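Local coordinates for putative secreted protein (PDB 4PEY) that hydrolyses beta-1,3-glucans such as laminarin and laminarioligosaccharides from their non-reducing ends, yielding glucose and laminaribiose, at residues Q70-L82 against T105-L117. The protein carries 1 engineered substitution. Residues are numbered along the deposited sequence; the frame is centred on the assembly and turned at random.
Sequences QIGFYTSIAGLGL and TQNFWRSAENLAL. With BGC (beta-D-glucopyranose), chain C; BGC (beta-D-glucopyranose), chain B.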
# COMPACT_ATOMS: atom_id res chain seq x y z
N GLN A 70 -12.46 17.11 1.12
CA GLN A 70 -11.05 17.10 1.46
C GLN A 70 -10.81 15.95 2.41
O GLN A 70 -11.53 15.80 3.40
CB GLN A 70 -10.61 18.43 2.10
CG GLN A 70 -10.67 19.61 1.14
CD GLN A 70 -10.17 20.89 1.78
OE1 GLN A 70 -8.96 21.12 1.88
NE2 GLN A 70 -11.10 21.73 2.22
N ILE A 71 -9.79 15.15 2.11
CA ILE A 71 -9.53 13.91 2.83
C ILE A 71 -8.29 14.05 3.71
O ILE A 71 -7.18 14.23 3.20
CB ILE A 71 -9.35 12.74 1.84
CG1 ILE A 71 -10.52 12.70 0.85
CG2 ILE A 71 -9.20 11.43 2.60
CD1 ILE A 71 -11.91 12.59 1.48
N GLY A 72 -8.48 13.99 5.03
CA GLY A 72 -7.38 14.04 5.98
C GLY A 72 -6.86 12.66 6.36
O GLY A 72 -7.13 11.68 5.67
N PHE A 73 -6.11 12.59 7.46
CA PHE A 73 -5.58 11.32 7.94
C PHE A 73 -6.71 10.35 8.33
O PHE A 73 -7.77 10.78 8.78
CB PHE A 73 -4.66 11.53 9.15
CG PHE A 73 -3.32 12.10 8.80
CD1 PHE A 73 -3.09 13.47 8.83
CD2 PHE A 73 -2.28 11.25 8.40
CE1 PHE A 73 -1.84 13.99 8.50
CE2 PHE A 73 -1.04 11.76 8.07
CZ PHE A 73 -0.81 13.13 8.11
N TYR A 74 -6.44 9.06 8.15
CA TYR A 74 -7.32 7.97 8.60
C TYR A 74 -8.77 8.18 8.16
O TYR A 74 -9.71 7.91 8.91
CB TYR A 74 -7.26 7.81 10.12
CG TYR A 74 -5.87 7.69 10.68
CD1 TYR A 74 -5.10 6.54 10.48
CD2 TYR A 74 -5.31 8.74 11.40
CE1 TYR A 74 -3.81 6.44 11.00
CE2 TYR A 74 -4.02 8.64 11.92
CZ TYR A 74 -3.28 7.49 11.72
OH TYR A 74 -2.01 7.43 12.24
N THR A 75 -8.93 8.63 6.92
CA THR A 75 -10.24 8.83 6.34
C THR A 75 -10.31 8.06 5.03
O THR A 75 -9.46 8.26 4.15
CB THR A 75 -10.53 10.33 6.10
OG1 THR A 75 -10.42 11.04 7.34
CG2 THR A 75 -11.91 10.52 5.55
N SER A 76 -11.28 7.15 4.90
CA SER A 76 -11.57 6.52 3.62
C SER A 76 -12.82 7.16 3.03
O SER A 76 -13.72 7.56 3.77
CB SER A 76 -11.78 5.00 3.77
OG SER A 76 -12.86 4.71 4.64
N ILE A 77 -12.87 7.25 1.71
CA ILE A 77 -14.09 7.71 1.06
C ILE A 77 -14.39 6.78 -0.10
O ILE A 77 -13.48 6.35 -0.82
CB ILE A 77 -13.98 9.19 0.59
CG1 ILE A 77 -15.33 9.68 0.04
CG2 ILE A 77 -12.86 9.38 -0.43
CD1 ILE A 77 -15.39 11.19 -0.11
N ALA A 78 -15.65 6.41 -0.26
CA ALA A 78 -16.02 5.48 -1.31
C ALA A 78 -17.48 5.59 -1.70
O ALA A 78 -18.33 6.04 -0.92
CB ALA A 78 -15.71 4.04 -0.87
N GLY A 79 -17.77 5.15 -2.92
CA GLY A 79 -19.13 4.98 -3.39
C GLY A 79 -19.63 3.57 -3.11
O GLY A 79 -18.84 2.64 -2.89
N LEU A 80 -20.95 3.41 -3.13
CA LEU A 80 -21.59 2.15 -2.78
C LEU A 80 -22.35 1.54 -3.96
O LEU A 80 -23.23 0.71 -3.78
CB LEU A 80 -22.54 2.36 -1.60
CG LEU A 80 -21.89 2.66 -0.24
CD1 LEU A 80 -22.93 3.18 0.76
CD2 LEU A 80 -21.17 1.43 0.31
N GLY A 81 -22.00 1.95 -5.18
CA GLY A 81 -22.55 1.31 -6.36
C GLY A 81 -21.76 0.08 -6.74
O GLY A 81 -20.66 -0.15 -6.24
N LEU A 82 -22.32 -0.73 -7.63
CA LEU A 82 -21.60 -1.87 -8.16
C LEU A 82 -20.49 -1.37 -9.08
O LEU A 82 -19.43 -1.98 -9.19
CB LEU A 82 -22.54 -2.81 -8.91
CG LEU A 82 -21.93 -4.11 -9.43
CD1 LEU A 82 -21.34 -4.94 -8.29
CD2 LEU A 82 -22.99 -4.89 -10.18
N THR A 105 4.88 14.98 1.75
CA THR A 105 5.54 13.72 2.09
C THR A 105 5.08 13.08 3.41
O THR A 105 5.63 12.04 3.80
CB THR A 105 7.08 13.85 2.15
OG1 THR A 105 7.46 14.79 3.17
CG2 THR A 105 7.64 14.29 0.80
N GLN A 106 4.11 13.68 4.09
CA GLN A 106 3.50 12.99 5.23
C GLN A 106 1.99 12.79 5.04
O GLN A 106 1.26 12.55 6.00
CB GLN A 106 3.82 13.74 6.54
CG GLN A 106 5.33 13.73 6.81
CD GLN A 106 5.79 14.34 8.12
OE1 GLN A 106 4.99 14.59 9.03
NE2 GLN A 106 7.09 14.56 8.22
N ASN A 107 1.54 12.86 3.79
CA ASN A 107 0.12 12.66 3.49
C ASN A 107 -0.19 11.16 3.35
O ASN A 107 -0.32 10.63 2.23
CB ASN A 107 -0.29 13.43 2.22
CG ASN A 107 -0.51 14.92 2.49
OD1 ASN A 107 -0.43 15.37 3.64
ND2 ASN A 107 -0.77 15.70 1.43
N PHE A 108 -0.30 10.50 4.50
CA PHE A 108 -0.44 9.05 4.63
C PHE A 108 -1.85 8.60 5.01
O PHE A 108 -2.66 9.41 5.46
CB PHE A 108 0.48 8.49 5.72
CG PHE A 108 1.93 8.92 5.63
CD1 PHE A 108 2.63 8.88 4.43
CD2 PHE A 108 2.60 9.32 6.79
CE1 PHE A 108 3.97 9.25 4.39
CE2 PHE A 108 3.94 9.68 6.75
CZ PHE A 108 4.63 9.65 5.55
N TRP A 109 -2.08 7.29 4.89
CA TRP A 109 -3.19 6.57 5.54
C TRP A 109 -4.56 7.16 5.22
O TRP A 109 -5.28 7.63 6.11
CB TRP A 109 -2.98 6.51 7.08
CG TRP A 109 -1.67 5.85 7.49
CD1 TRP A 109 -1.23 4.61 7.12
CD2 TRP A 109 -0.64 6.41 8.32
NE1 TRP A 109 0.01 4.36 7.67
CE2 TRP A 109 0.39 5.45 8.41
CE3 TRP A 109 -0.49 7.62 9.01
CZ2 TRP A 109 1.56 5.68 9.14
CZ3 TRP A 109 0.67 7.85 9.72
CH2 TRP A 109 1.69 6.88 9.79
N ARG A 110 -4.93 7.12 3.95
CA ARG A 110 -6.26 7.55 3.53
C ARG A 110 -6.58 6.84 2.22
O ARG A 110 -5.70 6.21 1.64
CB ARG A 110 -6.33 9.08 3.40
CG ARG A 110 -5.40 9.68 2.33
CD ARG A 110 -5.10 11.15 2.63
NE ARG A 110 -4.18 11.27 3.75
CZ ARG A 110 -3.90 12.40 4.40
NH1 ARG A 110 -4.51 13.54 4.06
NH2 ARG A 110 -3.04 12.38 5.40
N SER A 111 -7.82 6.90 1.75
CA SER A 111 -8.15 6.17 0.53
C SER A 111 -9.38 6.69 -0.19
O SER A 111 -10.27 7.26 0.44
CB SER A 111 -8.35 4.68 0.84
OG SER A 111 -9.46 4.50 1.71
N ALA A 112 -9.41 6.47 -1.50
CA ALA A 112 -10.58 6.76 -2.34
C ALA A 112 -10.88 5.55 -3.20
O ALA A 112 -9.96 4.98 -3.78
CB ALA A 112 -10.34 7.99 -3.22
N GLU A 113 -12.15 5.17 -3.29
CA GLU A 113 -12.54 4.02 -4.09
C GLU A 113 -13.96 4.13 -4.66
O GLU A 113 -14.87 4.62 -4.00
CB GLU A 113 -12.42 2.74 -3.24
CG GLU A 113 -12.71 1.43 -3.97
CD GLU A 113 -12.31 0.21 -3.15
OE1 GLU A 113 -12.41 0.25 -1.90
OE2 GLU A 113 -11.89 -0.80 -3.76
N ASN A 114 -14.13 3.66 -5.90
CA ASN A 114 -15.47 3.39 -6.44
C ASN A 114 -16.36 4.63 -6.56
O ASN A 114 -17.55 4.60 -6.23
CB ASN A 114 -16.17 2.32 -5.57
CG ASN A 114 -17.34 1.65 -6.29
OD1 ASN A 114 -17.33 1.52 -7.52
ND2 ASN A 114 -18.34 1.21 -5.53
N LEU A 115 -15.77 5.70 -7.07
CA LEU A 115 -16.47 6.95 -7.34
C LEU A 115 -16.14 7.46 -8.73
O LEU A 115 -15.04 7.24 -9.24
CB LEU A 115 -16.09 8.03 -6.32
CG LEU A 115 -16.49 7.83 -4.86
CD1 LEU A 115 -15.66 8.74 -3.97
CD2 LEU A 115 -17.97 8.12 -4.68
N ALA A 116 -17.10 8.17 -9.33
CA ALA A 116 -16.81 8.97 -10.53
C ALA A 116 -16.73 10.44 -10.13
O ALA A 116 -17.56 10.93 -9.34
CB ALA A 116 -17.88 8.75 -11.60
N LEU A 117 -15.71 11.14 -10.63
CA LEU A 117 -15.48 12.54 -10.27
C LEU A 117 -15.55 13.44 -11.49
O LEU A 117 -14.95 13.15 -12.53
CB LEU A 117 -14.11 12.71 -9.60
CG LEU A 117 -13.80 11.80 -8.41
CD1 LEU A 117 -12.40 12.11 -7.90
CD2 LEU A 117 -14.83 11.96 -7.30
C2 BGC C . -6.98 23.32 -1.16
C3 BGC C . -8.37 23.59 -1.70
C4 BGC C . -9.33 23.86 -0.55
C5 BGC C . -8.78 24.95 0.37
C6 BGC C . -9.68 25.09 1.60
C1 BGC C . -6.55 24.50 -0.29
O2 BGC C . -6.07 23.11 -2.22
O3 BGC C . -8.81 22.46 -2.43
O4 BGC C . -10.59 24.25 -1.06
O5 BGC C . -7.46 24.64 0.78
O6 BGC C . -9.18 26.12 2.43
C2 BGC B . 9.86 9.03 3.30
C3 BGC B . 8.81 8.72 4.36
C4 BGC B . 8.94 9.70 5.52
C5 BGC B . 8.84 11.12 5.00
C6 BGC B . 8.94 12.12 6.14
C1 BGC B . 9.92 10.52 2.96
O2 BGC B . 9.60 8.27 2.13
O3 BGC B . 8.99 7.41 4.84
O4 BGC B . 7.95 9.45 6.49
O5 BGC B . 9.92 11.34 4.12
O6 BGC B . 10.25 12.13 6.65
O HOH W 1 -11.77 4.22 0.21
O HOH W 2 -20.17 3.58 -6.99
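Arg-110 and Phe-73 meet in a cation-pi pair that illustrates how one buried arginine can tie together the loops feeding two neighbouring strands. The guanidinium NH2 sits over the centre of the phenyl face, with Arg-110 CZ 4.5 Å from the Phe-73 centroid. Because the two planes are 66° apart, this is no flat stack, and the nitrogens remain turned to backbone oxygens. Arg-110 NH1 donates to Ile-71 O (2.9 Å), while NE and NH2 together grip Phe-108 O side-on, NH2 on a lone pair and NE from above the carbonyl plane. A bend at chi3 (73°) of Arg-110 turns its guanidinium toward that carbonyl. Beside this cluster, the planes of the Tyr-74 ring and the six-membered ring of Trp-109 are tilted by only 4°, yet so far offset that the rings scarcely overlap. Tyr-74 OH is hydrogen-bonded to Gln-49 O and Arg-374 NH1, and Arg-374 also makes a cation-pi contact with Trp-109.

Beyond the loops, strands 75-79 and 110-113 run parallel on neighbouring coils of the beta-helix, their axes 4.7 Å apart at closest approach; Ile-77 N donates to Ser-111 O (2.9 Å) and Glu-113 N to Ile-77 O. At the far end, Asn-114 ND2 bridges two carbonyls: Gly-81 O, 2.8 Å away, lies in the amide plane, whereas ND2 stands above the carbonyl plane of Gly-79, 3.0 Å from its O. With an alanine at Arg-110, the carbonyls of Ile-71 and Phe-108 would probably lose these donors, and the Phe-73 face its cation. Phe-108 lines the glycan pocket, its ring edge at a bound glucose (Phe-108 CZ to O4 3.5 Å), and the Arg-110 grip on Phe-108 O probably restrains the backbone carrying that ring.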